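Local atomic coordinates of ATP phosphoribosyltransferase regulatory subunit (Bacillus halodurans, PDB entry 3OD1), a protein that is probably required for the first step of histidine biosynthesis, as the regulatory partner of the HisG ATP phosphoribosyltransferase subunit, and may permit feedback control by histidine. Residues T138-I150 and K251-V265. Residues are numbered along the deposited sequence; the frame is centred on the assembly and turned at random.
Sequences TASADGEVIALMI and KLYEVLESYGASEYV
The helical segments 139-150 and 251-258, parts of helices 139-155 and 240-258, cross at -52° with axes 8.6 Å apart at closest approach, and Gly143 and Leu256 bring their CA atoms to 5.6 Å. The lack of a side chain at Gly143 permits this approach: Leu252 CD1 lies 3.4 Å from Gly143 N and Val255 CG1 3.8 Å from Gly143 CA, and a CB on Gly143 would collide with Val255 CG1. Leu256 CD2 meets Ile146 CG2 at 3.9 Å, the two side chains crossing near a right angle. Ala147 CB sits over one face of the Tyr259 ring, 3.7 Å from its centroid, a CH-pi contact. With CG anti to its own carbonyl carbon (chi1 -81°), Tyr259 directs OH to a water, 2.6 Å away, that donates to Ser140 O. Replacing Tyr259 by an alanine would probably strip the aromatic face from Ala147 and leave the water without its phenolic partner. Beyond the Schellman turn at Gly260, Ile150 CG2 covers a face of the Tyr264 ring. Leu252 and Leu256 also touch Ile165, and Ile146 touches Phe283, which places this helix pair, closely packed at Gly143, against the mixed sheet of the class II aminoacyl-tRNA synthetase fold.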
ATOM      1  N   THR B 138      20.239  21.836  11.056  1.00 37.25           N
ATOM      2  CA  THR B 138      21.526  21.540  11.694  1.00 39.76           C
ATOM      3  C   THR B 138      22.298  20.394  11.026  1.00 38.64           C
ATOM      4  O   THR B 138      21.724  19.563  10.319  1.00 34.73           O
ATOM      5  CB  THR B 138      21.350  21.183  13.187  1.00 39.12           C
ATOM      6  OG1 THR B 138      20.534  20.013  13.303  1.00 38.60           O
ATOM      7  CG2 THR B 138      20.699  22.340  13.955  1.00 32.51           C
ATOM      8  N   ALA B 139      23.610  20.365  11.254  1.00 40.05           N
ATOM      9  CA  ALA B 139      24.429  19.213  10.899  1.00 42.70           C
ATOM     10  C   ALA B 139      23.911  17.969  11.617  1.00 34.69           C
ATOM     11  O   ALA B 139      24.077  16.853  11.135  1.00 35.64           O
ATOM     12  CB  ALA B 139      25.901  19.468  11.257  1.00 40.34           C
ATOM     13  N   SER B 140      23.291  18.164  12.779  1.00 37.84           N
ATOM     14  CA  SER B 140      22.691  17.054  13.525  1.00 37.96           C
ATOM     15  C   SER B 140      21.639  16.358  12.669  1.00 36.71           C
ATOM     16  O   SER B 140      21.566  15.128  12.621  1.00 34.53           O
ATOM     17  CB  SER B 140      22.054  17.554  14.829  1.00 35.65           C
ATOM     18  OG  SER B 140      23.044  18.042  15.716  1.00 34.70           O
ATOM     19  N   ALA B 141      20.837  17.164  11.984  1.00 35.91           N
ATOM     20  CA  ALA B 141      19.752  16.668  11.151  1.00 32.31           C
ATOM     21  C   ALA B 141      20.293  15.983   9.895  1.00 28.47           C
ATOM     22  O   ALA B 141      19.792  14.922   9.510  1.00 34.16           O
ATOM     23  CB  ALA B 141      18.825  17.811  10.781  1.00 35.07           C
ATOM     24  N   ASP B 142      21.289  16.598   9.251  1.00 32.07           N
ATOM     25  CA  ASP B 142      21.982  15.977   8.112  1.00 33.96           C
ATOM     26  C   ASP B 142      22.481  14.571   8.477  1.00 32.16           C
ATOM     27  O   ASP B 142      22.233  13.604   7.764  1.00 31.98           O
ATOM     28  CB  ASP B 142      23.183  16.822   7.682  1.00 37.88           C
ATOM     29  CG  ASP B 142      22.790  18.082   6.920  1.00 42.70           C
ATOM     30  OD1 ASP B 142      21.621  18.211   6.501  1.00 38.49           O
ATOM     31  OD2 ASP B 142      23.678  18.937   6.727  1.00 42.15           O
ATOM     32  N   GLY B 143      23.193  14.472   9.596  1.00 37.25           N
ATOM     33  CA  GLY B 143      23.727  13.196  10.054  1.00 34.46           C
ATOM     34  C   GLY B 143      22.649  12.211  10.450  1.00 34.95           C
ATOM     35  O   GLY B 143      22.769  11.010  10.196  1.00 32.66           O
ATOM     36  N   GLU B 144      21.584  12.715  11.069  1.00 33.48           N
ATOM     37  CA  GLU B 144      20.470  11.857  11.490  1.00 32.92           C
ATOM     38  C   GLU B 144      19.835  11.078  10.335  1.00 34.20           C
ATOM     39  O   GLU B 144      19.672   9.869  10.428  1.00 32.16           O
ATOM     40  CB  GLU B 144      19.393  12.662  12.225  1.00 31.60           C
ATOM     41  CG  GLU B 144      18.160  11.829  12.631  1.00 35.61           C
ATOM     42  CD  GLU B 144      17.023  12.682  13.194  1.00 41.51           C
ATOM     43  OE1 GLU B 144      17.291  13.796  13.703  1.00 41.09           O
ATOM     44  OE2 GLU B 144      15.855  12.252  13.106  1.00 36.15           O
ATOM     45  N   VAL B 145      19.455  11.751   9.255  1.00 29.98           N
ATOM     46  CA  VAL B 145      18.783  11.021   8.176  1.00 35.24           C
ATOM     47  C   VAL B 145      19.705   9.995   7.513  1.00 32.17           C
ATOM     48  O   VAL B 145      19.246   8.951   7.073  1.00 30.50           O
ATOM     49  CB  VAL B 145      18.141  11.951   7.111  1.00 35.00           C
ATOM     50  CG1 VAL B 145      17.089  12.852   7.756  1.00 29.88           C
ATOM     51  CG2 VAL B 145      19.202  12.770   6.401  1.00 38.36           C
ATOM     52  N   ILE B 146      21.001  10.284   7.440  1.00 30.65           N
ATOM     53  CA  ILE B 146      21.930   9.331   6.838  1.00 32.40           C
ATOM     54  C   ILE B 146      22.149   8.148   7.777  1.00 34.29           C
ATOM     55  O   ILE B 146      22.123   6.998   7.342  1.00 34.79           O
ATOM     56  CB  ILE B 146      23.283   9.990   6.471  1.00 31.04           C
ATOM     57  CG1 ILE B 146      23.096  10.993   5.315  1.00 24.80           C
ATOM     58  CG2 ILE B 146      24.300   8.927   6.114  1.00 27.43           C
ATOM     59  CD1 ILE B 146      24.356  11.823   4.993  1.00 34.86           C
ATOM     60  N   ALA B 147      22.340   8.444   9.063  1.00 33.87           N
ATOM     61  CA  ALA B 147      22.519   7.422  10.088  1.00 39.23           C
ATOM     62  C   ALA B 147      21.295   6.523  10.233  1.00 35.50           C
ATOM     63  O   ALA B 147      21.426   5.325  10.458  1.00 33.21           O
ATOM     64  CB  ALA B 147      22.884   8.066  11.430  1.00 37.72           C
ATOM     65  N   LEU B 148      20.105   7.103  10.122  1.00 33.84           N
ATOM     66  CA  LEU B 148      18.878   6.321  10.139  1.00 33.05           C
ATOM     67  C   LEU B 148      18.816   5.407   8.915  1.00 34.14           C
ATOM     68  O   LEU B 148      18.539   4.219   9.040  1.00 35.06           O
ATOM     69  CB  LEU B 148      17.656   7.236  10.198  1.00 34.63           C
ATOM     70  CG  LEU B 148      16.270   6.597  10.031  1.00 36.15           C
ATOM     71  CD1 LEU B 148      16.079   5.423  10.996  1.00 30.01           C
ATOM     72  CD2 LEU B 148      15.192   7.657  10.235  1.00 30.31           C
HETATM   73  N   MSE B 149      19.103   5.949   7.737  1.00 34.44           N
HETATM   74  CA  MSE B 149      19.094   5.132   6.529  1.00 34.57           C
HETATM   75  C   MSE B 149      20.014   3.922   6.676  1.00 33.09           C
HETATM   76  O   MSE B 149      19.656   2.794   6.291  1.00 33.54           O
HETATM   77  CB  MSE B 149      19.524   5.949   5.313  1.00 31.54           C
HETATM   78  CG  MSE B 149      19.120   5.282   3.989  1.00 34.67           C
HETATM   79 SE   MSE B 149      19.587   6.330   2.406  0.73 40.87          SE
HETATM   80  CE  MSE B 149      21.521   6.259   2.518  1.00 27.77           C
ATOM     81  N   ILE B 150      21.211   4.169   7.205  1.00 29.14           N
ATOM     82  CA  ILE B 150      22.193   3.118   7.394  1.00 32.42           C
ATOM     83  C   ILE B 150      21.688   2.090   8.400  1.00 34.96           C
ATOM     84  O   ILE B 150      21.856   0.882   8.206  1.00 39.88           O
ATOM     85  CB  ILE B 150      23.562   3.701   7.833  1.00 33.41           C
ATOM     86  CG1 ILE B 150      24.168   4.511   6.675  1.00 36.35           C
ATOM     87  CG2 ILE B 150      24.497   2.581   8.335  1.00 32.64           C
ATOM     88  CD1 ILE B 150      25.449   5.240   7.003  1.00 41.64           C
ATOM     89  N   LYS B 251      31.743  18.685   9.413  1.00 44.72           N
ATOM     90  CA  LYS B 251      30.906  18.481  10.585  1.00 50.46           C
ATOM     91  C   LYS B 251      29.957  17.290  10.411  1.00 47.72           C
ATOM     92  O   LYS B 251      29.685  16.563  11.370  1.00 45.49           O
ATOM     93  CB  LYS B 251      30.123  19.732  10.964  1.00 47.81           C
ATOM     94  CG  LYS B 251      29.326  19.512  12.238  1.00 53.18           C
ATOM     95  CD  LYS B 251      28.976  20.805  12.947  1.00 67.58           C
ATOM     96  CE  LYS B 251      28.354  20.509  14.309  1.00 72.21           C
ATOM     97  NZ  LYS B 251      27.779  21.729  14.940  1.00 80.14           N
ATOM     98  N   LEU B 252      29.457  17.092   9.193  1.00 42.71           N
ATOM     99  CA  LEU B 252      28.601  15.942   8.894  1.00 38.04           C
ATOM    100  C   LEU B 252      29.334  14.638   9.192  1.00 42.02           C
ATOM    101  O   LEU B 252      28.779  13.732   9.821  1.00 40.60           O
ATOM    102  CB  LEU B 252      28.155  15.958   7.429  1.00 36.23           C
ATOM    103  CG  LEU B 252      27.357  14.742   6.972  1.00 44.85           C
ATOM    104  CD1 LEU B 252      26.167  14.523   7.901  1.00 42.57           C
ATOM    105  CD2 LEU B 252      26.920  14.903   5.512  1.00 39.93           C
ATOM    106  N   TYR B 253      30.588  14.548   8.755  1.00 44.59           N
ATOM    107  CA  TYR B 253      31.371  13.338   8.992  1.00 45.83           C
ATOM    108  C   TYR B 253      31.552  13.109  10.490  1.00 43.31           C
ATOM    109  O   TYR B 253      31.478  11.984  10.957  1.00 41.28           O
ATOM    110  CB  TYR B 253      32.733  13.381   8.277  1.00 45.19           C
ATOM    111  CG  TYR B 253      33.480  12.066   8.369  1.00 52.06           C
ATOM    112  CD1 TYR B 253      33.059  10.956   7.640  1.00 56.60           C
ATOM    113  CD2 TYR B 253      34.584  11.922   9.198  1.00 53.75           C
ATOM    114  CE1 TYR B 253      33.717   9.743   7.726  1.00 58.51           C
ATOM    115  CE2 TYR B 253      35.259  10.710   9.289  1.00 55.37           C
ATOM    116  CZ  TYR B 253      34.817   9.623   8.552  1.00 57.60           C
ATOM    117  OH  TYR B 253      35.465   8.411   8.633  1.00 51.23           O
ATOM    118  N   GLU B 254      31.790  14.185  11.233  1.00 46.10           N
ATOM    119  CA  GLU B 254      31.942  14.101  12.682  1.00 47.77           C
ATOM    120  C   GLU B 254      30.685  13.545  13.338  1.00 43.86           C
ATOM    121  O   GLU B 254      30.764  12.667  14.204  1.00 49.03           O
ATOM    122  CB  GLU B 254      32.282  15.483  13.275  1.00 44.13           C
ATOM    123  CG  GLU B 254      33.669  15.984  12.906  1.00 56.41           C
ATOM    124  CD  GLU B 254      33.935  17.418  13.367  1.00 65.19           C
ATOM    125  OE1 GLU B 254      33.036  18.046  13.974  1.00 70.24           O
ATOM    126  OE2 GLU B 254      35.047  17.916  13.107  1.00 66.24           O
ATOM    127  N   VAL B 255      29.527  14.060  12.924  1.00 42.53           N
ATOM    128  CA  VAL B 255      28.242  13.562  13.418  1.00 38.10           C
ATOM    129  C   VAL B 255      28.069  12.078  13.125  1.00 36.22           C
ATOM    130  O   VAL B 255      27.630  11.312  13.984  1.00 41.59           O
ATOM    131  CB  VAL B 255      27.047  14.328  12.804  1.00 40.77           C
ATOM    132  CG1 VAL B 255      25.728  13.733  13.292  1.00 39.35           C
ATOM    133  CG2 VAL B 255      27.122  15.820  13.145  1.00 36.95           C
ATOM    134  N   LEU B 256      28.415  11.660  11.913  1.00 39.42           N
ATOM    135  CA  LEU B 256      28.276  10.244  11.549  1.00 35.55           C
ATOM    136  C   LEU B 256      29.196   9.355  12.396  1.00 38.81           C
ATOM    137  O   LEU B 256      28.837   8.221  12.754  1.00 40.21           O
ATOM    138  CB  LEU B 256      28.521  10.045  10.046  1.00 40.11           C
ATOM    139  CG  LEU B 256      27.447  10.670   9.149  1.00 42.41           C
ATOM    140  CD1 LEU B 256      27.814  10.579   7.677  1.00 41.14           C
ATOM    141  CD2 LEU B 256      26.106   9.990   9.419  1.00 38.67           C
ATOM    142  N   GLU B 257      30.377   9.882  12.723  1.00 42.38           N
ATOM    143  CA  GLU B 257      31.304   9.177  13.604  1.00 45.62           C
ATOM    144  C   GLU B 257      30.640   8.931  14.949  1.00 49.33           C
ATOM    145  O   GLU B 257      30.689   7.824  15.481  1.00 52.21           O
ATOM    146  CB  GLU B 257      32.599   9.982  13.801  1.00 53.35           C
ATOM    147  CG  GLU B 257      33.460  10.094  12.551  1.00 60.04           C
ATOM    148  CD  GLU B 257      34.840  10.655  12.842  1.00 66.03           C
ATOM    149  OE1 GLU B 257      34.939  11.829  13.260  1.00 66.09           O
ATOM    150  OE2 GLU B 257      35.827   9.915  12.655  1.00 68.45           O
ATOM    151  N   SER B 258      30.011   9.967  15.496  1.00 44.43           N
ATOM    152  CA  SER B 258      29.305   9.829  16.762  1.00 43.63           C
ATOM    153  C   SER B 258      28.245   8.749  16.668  1.00 43.41           C
ATOM    154  O   SER B 258      28.034   7.995  17.621  1.00 44.18           O
ATOM    155  CB  SER B 258      28.679  11.157  17.184  1.00 37.33           C
ATOM    156  OG  SER B 258      29.694  12.115  17.405  1.00 47.43           O
ATOM    157  N   TYR B 259      27.571   8.668  15.522  1.00 40.83           N
ATOM    158  CA  TYR B 259      26.610   7.587  15.309  1.00 43.09           C
ATOM    159  C   TYR B 259      27.265   6.235  15.044  1.00 45.68           C
ATOM    160  O   TYR B 259      26.570   5.236  14.886  1.00 47.31           O
ATOM    161  CB  TYR B 259      25.670   7.889  14.141  1.00 39.89           C
ATOM    162  CG  TYR B 259      24.511   8.797  14.470  1.00 36.98           C
ATOM    163  CD1 TYR B 259      23.387   8.318  15.135  1.00 36.10           C
ATOM    164  CD2 TYR B 259      24.518  10.129  14.070  1.00 34.87           C
ATOM    165  CE1 TYR B 259      22.306   9.160  15.421  1.00 34.11           C
ATOM    166  CE2 TYR B 259      23.455  10.966  14.341  1.00 34.56           C
ATOM    167  CZ  TYR B 259      22.350  10.480  15.015  1.00 39.28           C
ATOM    168  OH  TYR B 259      21.297  11.329  15.286  1.00 34.71           O
ATOM    169  N   GLY B 260      28.589   6.199  14.966  1.00 45.78           N
ATOM    170  CA  GLY B 260      29.273   4.962  14.634  1.00 45.10           C
ATOM    171  C   GLY B 260      28.886   4.452  13.254  1.00 50.14           C
ATOM    172  O   GLY B 260      28.864   3.243  13.014  1.00 45.96           O
ATOM    173  N   ALA B 261      28.584   5.379  12.342  1.00 49.35           N
ATOM    174  CA  ALA B 261      28.156   5.030  10.991  1.00 54.40           C
ATOM    175  C   ALA B 261      29.263   5.295   9.981  1.00 49.88           C
ATOM    176  O   ALA B 261      29.082   5.110   8.779  1.00 54.95           O
ATOM    177  CB  ALA B 261      26.899   5.810  10.611  1.00 57.80           C
ATOM    178  N   SER B 262      30.418   5.696  10.489  1.00 41.75           N
ATOM    179  CA  SER B 262      31.521   6.173   9.669  1.00 49.51           C
ATOM    180  C   SER B 262      32.017   5.153   8.649  1.00 52.62           C
ATOM    181  O   SER B 262      32.344   5.508   7.510  1.00 47.66           O
ATOM    182  CB  SER B 262      32.678   6.596  10.573  1.00 53.08           C
ATOM    183  OG  SER B 262      33.432   7.605   9.954  1.00 65.86           O
ATOM    184  N   GLU B 263      32.078   3.891   9.060  1.00 50.24           N
ATOM    185  CA  GLU B 263      32.606   2.832   8.203  1.00 52.31           C
ATOM    186  C   GLU B 263      31.818   2.733   6.902  1.00 55.22           C
ATOM    187  O   GLU B 263      32.342   2.265   5.889  1.00 53.89           O
ATOM    188  CB  GLU B 263      32.602   1.480   8.931  1.00 60.55           C
ATOM    189  CG  GLU B 263      31.208   0.959   9.282  1.00 75.05           C
ATOM    190  CD  GLU B 263      31.203  -0.477   9.814  1.00 84.29           C
ATOM    191  OE1 GLU B 263      31.517  -1.414   9.043  1.00 85.27           O
ATOM    192  OE2 GLU B 263      30.864  -0.669  11.003  1.00 85.56           O
ATOM    193  N   TYR B 264      30.567   3.197   6.934  1.00 52.04           N
ATOM    194  CA  TYR B 264      29.643   3.043   5.810  1.00 47.33           C
ATOM    195  C   TYR B 264      29.681   4.193   4.808  1.00 47.14           C
ATOM    196  O   TYR B 264      29.112   4.098   3.719  1.00 52.90           O
ATOM    197  CB  TYR B 264      28.210   2.865   6.327  1.00 50.30           C
ATOM    198  CG  TYR B 264      27.983   1.546   7.025  1.00 49.43           C
ATOM    199  CD1 TYR B 264      27.727   0.395   6.294  1.00 49.04           C
ATOM    200  CD2 TYR B 264      28.032   1.448   8.410  1.00 51.24           C
ATOM    201  CE1 TYR B 264      27.521  -0.819   6.916  1.00 56.80           C
ATOM    202  CE2 TYR B 264      27.821   0.236   9.044  1.00 59.64           C
ATOM    203  CZ  TYR B 264      27.568  -0.894   8.287  1.00 58.83           C
ATOM    204  OH  TYR B 264      27.366  -2.105   8.898  1.00 60.87           O
ATOM    205  N   VAL B 265      30.353   5.280   5.162  1.00 41.93           N
ATOM    206  CA  VAL B 265      30.277   6.468   4.334  1.00 42.11           C
ATOM    207  C   VAL B 265      31.547   6.700   3.529  1.00 45.87           C
ATOM    208  O   VAL B 265      32.645   6.354   3.959  1.00 44.43           O
ATOM    209  CB  VAL B 265      29.931   7.729   5.167  1.00 51.22           C
ATOM    210  CG1 VAL B 265      28.587   7.551   5.860  1.00 52.51           C
ATOM    211  CG2 VAL B 265      31.016   8.019   6.176  1.00 51.62           C
TER
HETATM  212  O   HOH W   1      21.570  13.930  15.052  1.00 31.56           O